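Local coordinates for protein coatomer subunit delta (Saccharomyces cerevisiae, PDB 5FJZ) that probably serves in the coatomer coat for Golgi-to-ER retrieval of dilysine-tagged proteins, and binds a tryptophan-based Dsl1 peptide through its mu-homology domain, at residues 19-24 against 36-41; 67-72 against 107-112; 223-228 against 261-266. All blocks are in the same frame, centred on the assembly; numbering follows the deposited sequence. Where two conformers were deposited one is given.

Interaction 1: residues 19-24 against 36-41; sequences IKEVIN and SELKGV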
loop_
_atom_site.group_PDB
_atom_site.type_symbol
_atom_site.label_atom_id
_atom_site.label_comp_id
_atom_site.label_asym_id
_atom_site.label_seq_id
_atom_site.Cartn_x
_atom_site.Cartn_y
_atom_site.Cartn_z
ATOM N N ILE A 19 3.614 -16.460 -19.122
ATOM C CA ILE A 19 4.662 -15.496 -19.200
ATOM C C ILE A 19 4.000 -14.123 -19.228
ATOM O O ILE A 19 3.270 -13.780 -20.223
ATOM C CB ILE A 19 5.489 -15.724 -20.479
ATOM C CG1 ILE A 19 6.114 -17.130 -20.471
ATOM C CG2 ILE A 19 6.586 -14.685 -20.634
ATOM C CD1 ILE A 19 6.744 -17.548 -21.802
ATOM N N LYS A 20 4.159 -13.379 -18.137
ATOM C CA LYS A 20 3.357 -12.147 -17.950
ATOM C C LYS A 20 4.245 -10.959 -17.918
ATOM O O LYS A 20 5.211 -10.937 -17.137
ATOM C CB LYS A 20 2.581 -12.269 -16.639
ATOM C CG LYS A 20 1.471 -13.304 -16.646
ATOM C CD LYS A 20 0.812 -13.424 -15.245
ATOM C CE LYS A 20 -0.595 -13.953 -15.370
ATOM N NZ LYS A 20 -1.104 -14.503 -14.070
ATOM N N GLU A 21 4.032 -9.993 -18.802
ATOM C CA GLU A 21 4.801 -8.735 -18.823
ATOM C C GLU A 21 3.939 -7.526 -18.604
ATOM O O GLU A 21 2.737 -7.469 -19.034
ATOM C CB GLU A 21 5.667 -8.592 -20.087
ATOM C CG GLU A 21 6.704 -9.696 -20.081
ATOM C CD GLU A 21 7.606 -9.759 -21.281
ATOM O OE1 GLU A 21 7.171 -9.290 -22.370
ATOM O OE2 GLU A 21 8.760 -10.230 -21.120
ATOM N N VAL A 22 4.454 -6.608 -17.807
ATOM C CA VAL A 22 3.780 -5.343 -17.474
ATOM C C VAL A 22 4.664 -4.164 -17.826
ATOM O O VAL A 22 5.836 -4.173 -17.559
ATOM C CB VAL A 22 3.502 -5.270 -15.960
ATOM C CG1 VAL A 22 2.892 -3.945 -15.558
ATOM C CG2 VAL A 22 2.623 -6.406 -15.536
ATOM N N ILE A 23 4.082 -3.184 -18.524
ATOM C CA ILE A 23 4.841 -2.073 -19.073
ATOM C C ILE A 23 4.358 -0.786 -18.445
ATOM O O ILE A 23 3.164 -0.484 -18.519
ATOM C CB ILE A 23 4.823 -2.032 -20.624
ATOM C CG1 ILE A 23 5.641 -0.848 -21.208
ATOM C CG2 ILE A 23 3.395 -2.036 -21.177
ATOM C CD1 ILE A 23 7.117 -1.009 -21.004
ATOM N N ASN A 24 5.299 -0.015 -17.926
ATOM C CA ASN A 24 5.132 1.360 -17.544
ATOM C C ASN A 24 5.857 2.251 -18.581
ATOM O O ASN A 24 6.997 1.916 -19.061
ATOM C CB ASN A 24 5.777 1.695 -16.189
ATOM C CG ASN A 24 5.186 0.923 -15.004
ATOM O OD1 ASN A 24 5.925 0.414 -14.178
ATOM N ND2 ASN A 24 3.935 0.773 -14.953
ATOM N N SER A 36 10.492 4.463 -19.235
ATOM C CA SER A 36 9.764 3.264 -19.365
ATOM C C SER A 36 10.369 2.182 -18.459
ATOM O O SER A 36 11.539 2.205 -18.091
ATOM C CB SER A 36 9.551 2.775 -20.838
ATOM O OG SER A 36 10.795 2.609 -21.518
ATOM N N GLU A 37 9.546 1.206 -18.138
ATOM C CA GLU A 37 9.933 0.107 -17.302
ATOM C C GLU A 37 9.053 -1.072 -17.556
ATOM O O GLU A 37 7.811 -1.003 -17.493
ATOM C CB GLU A 37 9.899 0.500 -15.834
ATOM C CG GLU A 37 10.188 -0.663 -14.861
ATOM C CD GLU A 37 9.755 -0.361 -13.427
ATOM O OE1 GLU A 37 8.644 0.193 -13.184
ATOM O OE2 GLU A 37 10.553 -0.661 -12.519
ATOM N N LEU A 38 9.683 -2.178 -17.899
ATOM C CA LEU A 38 9.035 -3.430 -18.170
ATOM C C LEU A 38 9.337 -4.410 -17.015
ATOM O O LEU A 38 10.495 -4.658 -16.708
ATOM C CB LEU A 38 9.500 -3.979 -19.527
ATOM C CG LEU A 38 9.132 -5.338 -20.178
ATOM C CD1 LEU A 38 9.293 -6.651 -19.313
ATOM C CD2 LEU A 38 7.780 -5.355 -20.876
ATOM N N LYS A 39 8.318 -5.092 -16.532
ATOM C CA LYS A 39 8.489 -6.137 -15.499
ATOM C C LYS A 39 7.943 -7.369 -15.956
ATOM O O LYS A 39 6.841 -7.382 -16.591
ATOM C CB LYS A 39 7.789 -5.679 -14.214
ATOM C CG LYS A 39 8.474 -4.511 -13.563
ATOM C CD LYS A 39 7.636 -3.948 -12.394
ATOM C CE LYS A 39 8.117 -4.421 -11.046
ATOM N NZ LYS A 39 7.760 -3.403 -9.992
ATOM N N GLY A 40 8.638 -8.481 -15.758
ATOM C CA GLY A 40 8.055 -9.774 -16.195
ATOM C C GLY A 40 8.135 -10.850 -15.166
ATOM O O GLY A 40 9.001 -10.795 -14.331
ATOM N N VAL A 41 7.277 -11.841 -15.297
ATOM C CA VAL A 41 7.342 -13.027 -14.467
ATOM C C VAL A 41 6.988 -14.213 -15.281
ATOM O O VAL A 41 6.069 -14.170 -16.152
ATOM C CB VAL A 41 6.418 -12.853 -13.182
ATOM C CG1 VAL A 41 4.941 -12.849 -13.529
ATOM C CG2 VAL A 41 6.567 -14.041 -12.238
HETATM O O HOH W 1 6.436 -2.062 -15.289
#
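Leu38 lays a methyl over one face of the Glu21 carboxylate: CD1 stands 4.0 Å from Glu21 CD, almost straight above the plane of the group. Glu21 OE2 accepts hydrogen bonds from Thr237 OG1 and Trp109 NE1, so a buried acid is answered by polar partners while leucine covers one face. Two flat groups, the Asn24 amide and the Glu37 carboxylate, run side by side in the same direction with planes turned 46° apart, and Glu37 OE2 goes on to a salt bridge with Arg110.

Apolar contacts extend the Glu21 face. Glu21 CG lies anti to its carbonyl carbon (chi1 -64°), which carries the chain across the neighbouring strand, where CG comes 4.1 Å from Gly40 CA. Leu38 CD2 meets the root of the same side chain, 3.9 Å from Glu21 CB. One pair further along, Ile23 CD1 packs against the base of the leucine, 4.1 Å from Leu38 CB. On the other face, Lys20 CB packs 3.9 Å from Val41 CG1, while its ammonium group leaves for a salt bridge with Glu43.

The backbone fixes this register through three reciprocal pairs of N-H to O bonds, Lys20 with Val41, Val22 with Lys39 and Asn24 with Glu37; the shortest measured is Asn24 N to Glu37 O at 2.7 Å. A water lies within hydrogen-bonding distance of Val22 O and Glu37 O. The strand axes run at 163°, with Glu21-Gly40 and Ile23-Leu38 as the non-hydrogen-bonded pairs between. This is a regular antiparallel beta hairpin, strands 15-27 and 33-46, within the large mixed sheet of the mu-homology domain and inside the region found by experiment to interact with DSL1.

Interaction 2: residues 67-72 against 107-112; sequences KSFQFK and LRWRKV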
loop_
_atom_site.group_PDB
_atom_site.type_symbol
_atom_site.label_atom_id
_atom_site.label_comp_id
_atom_site.label_asym_id
_atom_site.label_seq_id
_atom_site.Cartn_x
_atom_site.Cartn_y
_atom_site.Cartn_z
ATOM N N LYS A 67 22.405 -8.755 -18.515
ATOM C CA LYS A 67 22.273 -8.217 -17.163
ATOM C C LYS A 67 21.197 -7.080 -17.091
ATOM O O LYS A 67 20.714 -6.750 -16.003
ATOM C CB LYS A 67 23.601 -7.705 -16.726
ATOM C CG LYS A 67 24.560 -8.859 -16.385
ATOM C CD LYS A 67 25.818 -8.338 -15.731
ATOM C CE LYS A 67 26.818 -9.480 -15.513
ATOM N NZ LYS A 67 27.999 -8.869 -14.876
ATOM N N SER A 68 20.931 -6.420 -18.222
ATOM C CA SER A 68 19.969 -5.280 -18.182
ATOM C C SER A 68 18.567 -5.822 -17.854
ATOM O O SER A 68 17.671 -4.995 -17.528
ATOM C CB SER A 68 19.975 -4.501 -19.517
ATOM O OG SER A 68 19.515 -5.309 -20.598
ATOM N N PHE A 69 18.338 -7.131 -17.932
ATOM C CA PHE A 69 17.078 -7.739 -17.522
ATOM C C PHE A 69 16.954 -8.149 -16.034
ATOM O O PHE A 69 15.857 -8.389 -15.599
ATOM C CB PHE A 69 16.704 -8.907 -18.426
ATOM C CG PHE A 69 16.034 -8.457 -19.689
ATOM C CD1 PHE A 69 14.693 -8.227 -19.724
ATOM C CD2 PHE A 69 16.778 -8.195 -20.817
ATOM C CE1 PHE A 69 14.085 -7.798 -20.908
ATOM C CE2 PHE A 69 16.189 -7.779 -22.013
ATOM C CZ PHE A 69 14.826 -7.560 -22.045
ATOM N N GLN A 70 18.049 -8.095 -15.293
ATOM C CA GLN A 70 18.193 -8.618 -13.916
ATOM C C GLN A 70 17.287 -9.831 -13.699
ATOM O O GLN A 70 16.334 -9.730 -12.929
ATOM C CB GLN A 70 17.839 -7.508 -12.887
ATOM C CG GLN A 70 19.012 -6.685 -12.490
ATOM C CD GLN A 70 19.812 -7.385 -11.375
ATOM O OE1 GLN A 70 20.426 -8.442 -11.576
ATOM N NE2 GLN A 70 19.829 -6.776 -10.219
ATOM N N PHE A 71 17.545 -10.884 -14.419
ATOM C CA PHE A 71 16.864 -12.166 -14.288
ATOM C C PHE A 71 17.087 -12.636 -12.841
ATOM O O PHE A 71 18.182 -12.577 -12.301
ATOM C CB PHE A 71 17.347 -13.183 -15.286
ATOM C CG PHE A 71 16.824 -13.029 -16.658
ATOM C CD1 PHE A 71 15.479 -13.234 -16.938
ATOM C CD2 PHE A 71 17.667 -12.645 -17.704
ATOM C CE1 PHE A 71 14.983 -13.088 -18.194
ATOM C CE2 PHE A 71 17.149 -12.519 -18.978
ATOM C CZ PHE A 71 15.828 -12.749 -19.226
ATOM N N LYS A 72 16.006 -13.002 -12.204
ATOM C CA LYS A 72 16.065 -13.333 -10.750
ATOM C C LYS A 72 15.219 -14.553 -10.604
ATOM O O LYS A 72 14.063 -14.578 -11.035
ATOM C CB LYS A 72 15.570 -12.179 -9.886
ATOM C CG LYS A 72 15.744 -12.420 -8.392
ATOM C CD LYS A 72 14.705 -11.664 -7.561
ATOM C CE LYS A 72 14.960 -10.141 -7.564
ATOM N NZ LYS A 72 14.388 -9.429 -8.766
ATOM N N LEU A 107 10.629 -17.138 -12.074
ATOM C CA LEU A 107 11.601 -16.275 -12.674
ATOM C C LEU A 107 10.972 -14.919 -12.888
ATOM O O LEU A 107 9.791 -14.823 -13.292
ATOM C CB LEU A 107 12.089 -16.894 -14.020
ATOM C CG LEU A 107 13.082 -16.045 -14.802
ATOM C CD1 LEU A 107 14.456 -16.127 -14.127
ATOM C CD2 LEU A 107 13.195 -16.627 -16.227
ATOM N N ARG A 108 11.722 -13.882 -12.647
ATOM C CA ARG A 108 11.301 -12.491 -12.853
ATOM C C ARG A 108 12.416 -11.694 -13.532
ATOM O O ARG A 108 13.604 -12.073 -13.500
ATOM C CB ARG A 108 11.137 -11.803 -11.472
ATOM C CG ARG A 108 9.858 -12.167 -10.795
ATOM C CD ARG A 108 9.919 -11.615 -9.383
ATOM N NE ARG A 108 8.584 -11.614 -8.778
ATOM C CZ ARG A 108 8.367 -11.377 -7.484
ATOM N NH1 ARG A 108 9.394 -11.142 -6.644
ATOM N NH2 ARG A 108 7.127 -11.391 -7.019
ATOM N N TRP A 109 12.018 -10.622 -14.199
ATOM C CA TRP A 109 12.907 -9.759 -14.930
ATOM C C TRP A 109 12.377 -8.361 -14.886
ATOM O O TRP A 109 11.215 -8.144 -14.669
ATOM C CB TRP A 109 13.197 -10.310 -16.355
ATOM C CG TRP A 109 12.024 -10.543 -17.232
ATOM C CD1 TRP A 109 11.562 -9.702 -18.222
ATOM C CD2 TRP A 109 11.211 -11.704 -17.264
ATOM N NE1 TRP A 109 10.435 -10.312 -18.850
ATOM C CE2 TRP A 109 10.261 -11.555 -18.309
ATOM C CE3 TRP A 109 11.265 -12.949 -16.607
ATOM C CZ2 TRP A 109 9.314 -12.464 -18.525
ATOM C CZ3 TRP A 109 10.317 -13.845 -16.865
ATOM C CH2 TRP A 109 9.361 -13.635 -17.783
ATOM N N ARG A 110 13.255 -7.397 -15.125
ATOM C CA ARG A 110 12.909 -6.003 -15.154
ATOM C C ARG A 110 13.907 -5.230 -15.982
ATOM O O ARG A 110 15.115 -5.366 -15.775
ATOM C CB ARG A 110 12.932 -5.429 -13.736
ATOM C CG ARG A 110 12.413 -4.010 -13.647
ATOM C CD ARG A 110 12.132 -3.597 -12.204
ATOM N NE ARG A 110 13.335 -3.218 -11.540
ATOM C CZ ARG A 110 13.863 -2.003 -11.552
ATOM N NH1 ARG A 110 13.222 -0.985 -12.050
ATOM N NH2 ARG A 110 14.983 -1.752 -10.905
ATOM N N LYS A 111 13.407 -4.354 -16.823
ATOM C CA LYS A 111 14.317 -3.532 -17.609
ATOM C C LYS A 111 13.745 -2.175 -17.711
ATOM O O LYS A 111 12.503 -1.998 -17.777
ATOM C CB LYS A 111 14.545 -4.150 -19.000
ATOM C CG LYS A 111 15.483 -3.279 -19.765
ATOM C CD LYS A 111 16.166 -4.005 -20.893
ATOM C CE LYS A 111 16.996 -3.045 -21.710
ATOM N NZ LYS A 111 17.433 -3.802 -22.875
ATOM N N VAL A 112 14.642 -1.192 -17.687
ATOM C CA VAL A 112 14.297 0.183 -17.750
ATOM C C VAL A 112 14.847 0.835 -19.014
ATOM O O VAL A 112 15.905 0.459 -19.544
ATOM C CB VAL A 112 14.694 1.031 -16.527
ATOM C CG1 VAL A 112 14.160 0.464 -15.210
ATOM C CG2 VAL A 112 16.157 1.404 -16.510
HETATM O O HOH W 2 17.732 -2.100 -17.151
#
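Trp109 meets both Phe69 and Phe71, forming an aromatic cluster in which neither phenylalanine stacks flat on the indole. The Phe69 ring inclines at 60° to the five-membered ring, its CD1 3.8 Å from Trp109 CD1, and the Phe71 ring crosses at 50°, its CD1 3.8 Å from Trp109 CB. Leu107 CD2 extends the cluster at Phe71, and Lys111 roofs one Phe69 face in a CH-pi contact, with CD 4.1 Å from the ring centroid. Lys111 gets there with CG anti to the backbone N (chi1 -180°) and an extended chain. Replacing Phe69 with an alanine would probably open a gap beside Trp109 CD1 and strip the Lys111 methylenes of their aromatic support.

The backbone frames this as an edge of the mu-homology domain sheet: a 3-10 turn at 67-69 leads into short strand 72-73, which pairs antiparallel with strand 104-113. Lys72 and Arg108 exchange N-H to O bonds, and Arg110 N gives a straighter one to Phe69 O at 2.8 Å.

At the polar edge, Lys111 NZ makes only a weak bond to Ser68 OG, at 3.4 Å; that hydroxyl is also held by Asp66. The Arg110 guanidinium forms salt bridges with Glu37 of its own chain and with Glu26 of the second subunit. Arg108 makes a cation-pi contact with an aromatic side chain of the bound peptide, against which Lys72 also packs.

Interaction 3: residues 223-228 against 261-266; sequences SFQEST and SLKSDE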
loop_
_atom_site.group_PDB
_atom_site.type_symbol
_atom_site.label_atom_id
_atom_site.label_comp_id
_atom_site.label_asym_id
_atom_site.label_seq_id
_atom_site.Cartn_x
_atom_site.Cartn_y
_atom_site.Cartn_z
ATOM N N SER A 223 -4.947 2.342 -20.896
ATOM C CA SER A 223 -5.092 0.995 -20.358
ATOM C C SER A 223 -5.317 0.014 -21.498
ATOM O O SER A 223 -6.267 0.197 -22.299
ATOM C CB SER A 223 -6.296 1.008 -19.388
ATOM O OG SER A 223 -6.497 -0.267 -18.779
ATOM N N PHE A 224 -4.475 -1.023 -21.558
ATOM C CA PHE A 224 -4.574 -2.079 -22.516
ATOM C C PHE A 224 -3.965 -3.371 -21.995
ATOM O O PHE A 224 -3.223 -3.394 -21.007
ATOM C CB PHE A 224 -3.902 -1.706 -23.837
ATOM C CG PHE A 224 -2.390 -1.406 -23.722
ATOM C CD1 PHE A 224 -1.439 -2.431 -23.606
ATOM C CD2 PHE A 224 -1.945 -0.083 -23.657
ATOM C CE1 PHE A 224 -0.101 -2.155 -23.535
ATOM C CE2 PHE A 224 -0.576 0.186 -23.551
ATOM C CZ PHE A 224 0.325 -0.848 -23.497
ATOM N N GLN A 225 -4.389 -4.464 -22.593
ATOM C CA GLN A 225 -3.999 -5.791 -22.153
ATOM C C GLN A 225 -4.216 -6.711 -23.319
ATOM O O GLN A 225 -5.310 -6.756 -23.867
ATOM C CB GLN A 225 -4.841 -6.209 -20.919
ATOM C CG GLN A 225 -4.484 -7.549 -20.237
ATOM C CD GLN A 225 -5.255 -7.872 -18.952
ATOM O OE1 GLN A 225 -5.231 -9.008 -18.504
ATOM N NE2 GLN A 225 -5.926 -6.880 -18.351
ATOM N N GLU A 226 -3.250 -7.548 -23.620
ATOM C CA GLU A 226 -3.485 -8.661 -24.557
ATOM C C GLU A 226 -2.858 -9.969 -24.101
ATOM O O GLU A 226 -1.863 -9.943 -23.409
ATOM C CB GLU A 226 -2.936 -8.275 -25.962
ATOM C CG GLU A 226 -1.408 -8.136 -26.030
ATOM C CD GLU A 226 -0.777 -8.673 -27.313
ATOM O OE1 GLU A 226 -1.446 -8.593 -28.372
ATOM O OE2 GLU A 226 0.402 -9.131 -27.281
ATOM N N SER A 227 -3.452 -11.111 -24.469
ATOM C CA SER A 227 -2.868 -12.418 -24.143
ATOM C C SER A 227 -3.095 -13.441 -25.253
ATOM O O SER A 227 -4.076 -13.331 -26.021
ATOM C CB SER A 227 -3.429 -12.940 -22.849
ATOM O OG SER A 227 -4.828 -13.009 -22.932
ATOM N N THR A 228 -2.216 -14.421 -25.324
ATOM C CA THR A 228 -2.284 -15.496 -26.346
ATOM C C THR A 228 -2.017 -16.849 -25.644
ATOM O O THR A 228 -1.104 -16.939 -24.882
ATOM C CB THR A 228 -1.406 -15.206 -27.592
ATOM O OG1 THR A 228 -0.747 -16.395 -28.018
ATOM C CG2 THR A 228 -0.344 -14.098 -27.380
ATOM N N SER A 261 1.205 -12.835 -21.982
ATOM C CA SER A 261 0.381 -11.571 -21.776
ATOM C C SER A 261 1.246 -10.331 -21.660
ATOM O O SER A 261 2.438 -10.400 -21.262
ATOM C CB SER A 261 -0.559 -11.614 -20.569
ATOM O OG SER A 261 0.147 -12.029 -19.419
ATOM N N LEU A 262 0.647 -9.178 -22.009
ATOM C CA LEU A 262 1.239 -7.834 -21.858
ATOM C C LEU A 262 0.131 -6.884 -21.461
ATOM O O LEU A 262 -0.989 -6.987 -22.027
ATOM C CB LEU A 262 1.848 -7.345 -23.155
ATOM C CG LEU A 262 2.502 -5.963 -23.123
ATOM C CD1 LEU A 262 3.777 -5.944 -22.328
ATOM C CD2 LEU A 262 2.769 -5.515 -24.563
ATOM N N LYS A 263 0.350 -6.172 -20.362
ATOM C CA LYS A 263 -0.598 -5.323 -19.686
ATOM C C LYS A 263 0.140 -4.003 -19.442
ATOM O O LYS A 263 1.306 -3.983 -18.987
ATOM C CB LYS A 263 -1.051 -5.949 -18.360
ATOM C CG LYS A 263 -2.113 -5.217 -17.565
ATOM C CD LYS A 263 -2.605 -5.955 -16.296
ATOM C CE LYS A 263 -3.545 -5.129 -15.490
ATOM N NZ LYS A 263 -4.909 -5.671 -15.559
ATOM N N SER A 264 -0.533 -2.889 -19.733
ATOM C CA SER A 264 -0.090 -1.586 -19.201
ATOM C C SER A 264 -0.295 -1.471 -17.689
ATOM O O SER A 264 -1.159 -2.077 -17.106
ATOM C CB SER A 264 -0.815 -0.429 -19.895
ATOM O OG SER A 264 -2.242 -0.529 -19.665
ATOM N N ASP A 265 0.533 -0.701 -17.031
ATOM C CA ASP A 265 0.290 -0.284 -15.615
ATOM C C ASP A 265 0.320 1.257 -15.579
ATOM O O ASP A 265 -0.666 1.900 -15.937
ATOM C CB ASP A 265 1.280 -1.002 -14.709
ATOM C CG ASP A 265 1.064 -0.654 -13.213
ATOM O OD1 ASP A 265 0.045 -0.040 -12.900
ATOM O OD2 ASP A 265 1.964 -0.878 -12.401
ATOM N N GLU A 266 1.424 1.881 -15.251
ATOM C CA GLU A 266 1.504 3.333 -15.203
ATOM C C GLU A 266 1.964 3.874 -16.576
ATOM O O GLU A 266 3.119 3.940 -16.821
ATOM C CB GLU A 266 2.444 3.790 -14.093
ATOM C CG GLU A 266 1.918 3.419 -12.688
ATOM C CD GLU A 266 2.829 3.840 -11.508
ATOM O OE1 GLU A 266 3.962 4.357 -11.704
ATOM O OE2 GLU A 266 2.441 3.572 -10.353
HETATM O O HOH W 3 -4.072 -2.570 -18.089
#
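Ser264 and Phe224 meet where two antiparallel strands of the mu-homology domain sheet, 220-229 and 257-269, run side by side, just before the second turns a corner at Asp265 and Glu266.

Hydrogen bonds set the register. Glu226 and Leu262 form a regular pair, with Glu226 N to Leu262 O at 2.8 Å and the return bond at 3.0 Å between Leu262 N and Glu226 O. Beyond it the pattern changes. Ser264 N still donates to Phe224 O, but Phe224 N is answered by the serine hydroxyl in place of a carbonyl, at 3.0 Å from OG and with a bond angle of 162°. That hydroxyl also has a weak bond with Val222 O. One water donates to both Phe224 O and Ser264 O, each at 3.1 Å.

Apolar contact centres on the same two residues. On the opposite side of the sheet from Leu262, Ser227 CB and Ser261 CB touch at 3.9 Å. Phe224 CG sits between its own N and carbonyl carbon (chi1 61°), placing the ring under Ser264; Tyr267 meets the same ring edge-to-face. In a CH-pi contact, Ser264 CB stands over the middle of the Phe224 ring, 3.8 Å from its centroid and 13° off the normal.

In the fold
All three contacts lie in one mixed sheet of the mu-homology domain and follow one another across it. Interaction 1 is central: its strand 33-46 neighbours strand 104-113 of interaction 2, and its strand 15-27 runs parallel to strand 257-269 of interaction 3. The centres of interactions 1 and 2 are about 10 Å apart, those of 1 and 3 about 9 Å apart, and both pairs touch. Interactions 2 and 3, with centres about 19 Å apart, come no nearer than about 8 Å between atoms. Along the chain, 1 closes before 2 opens, and 2 before 3. The sheet thus joins the peptide-contacting edge at interaction 2 to the C-terminal strand through the N-terminal hairpin.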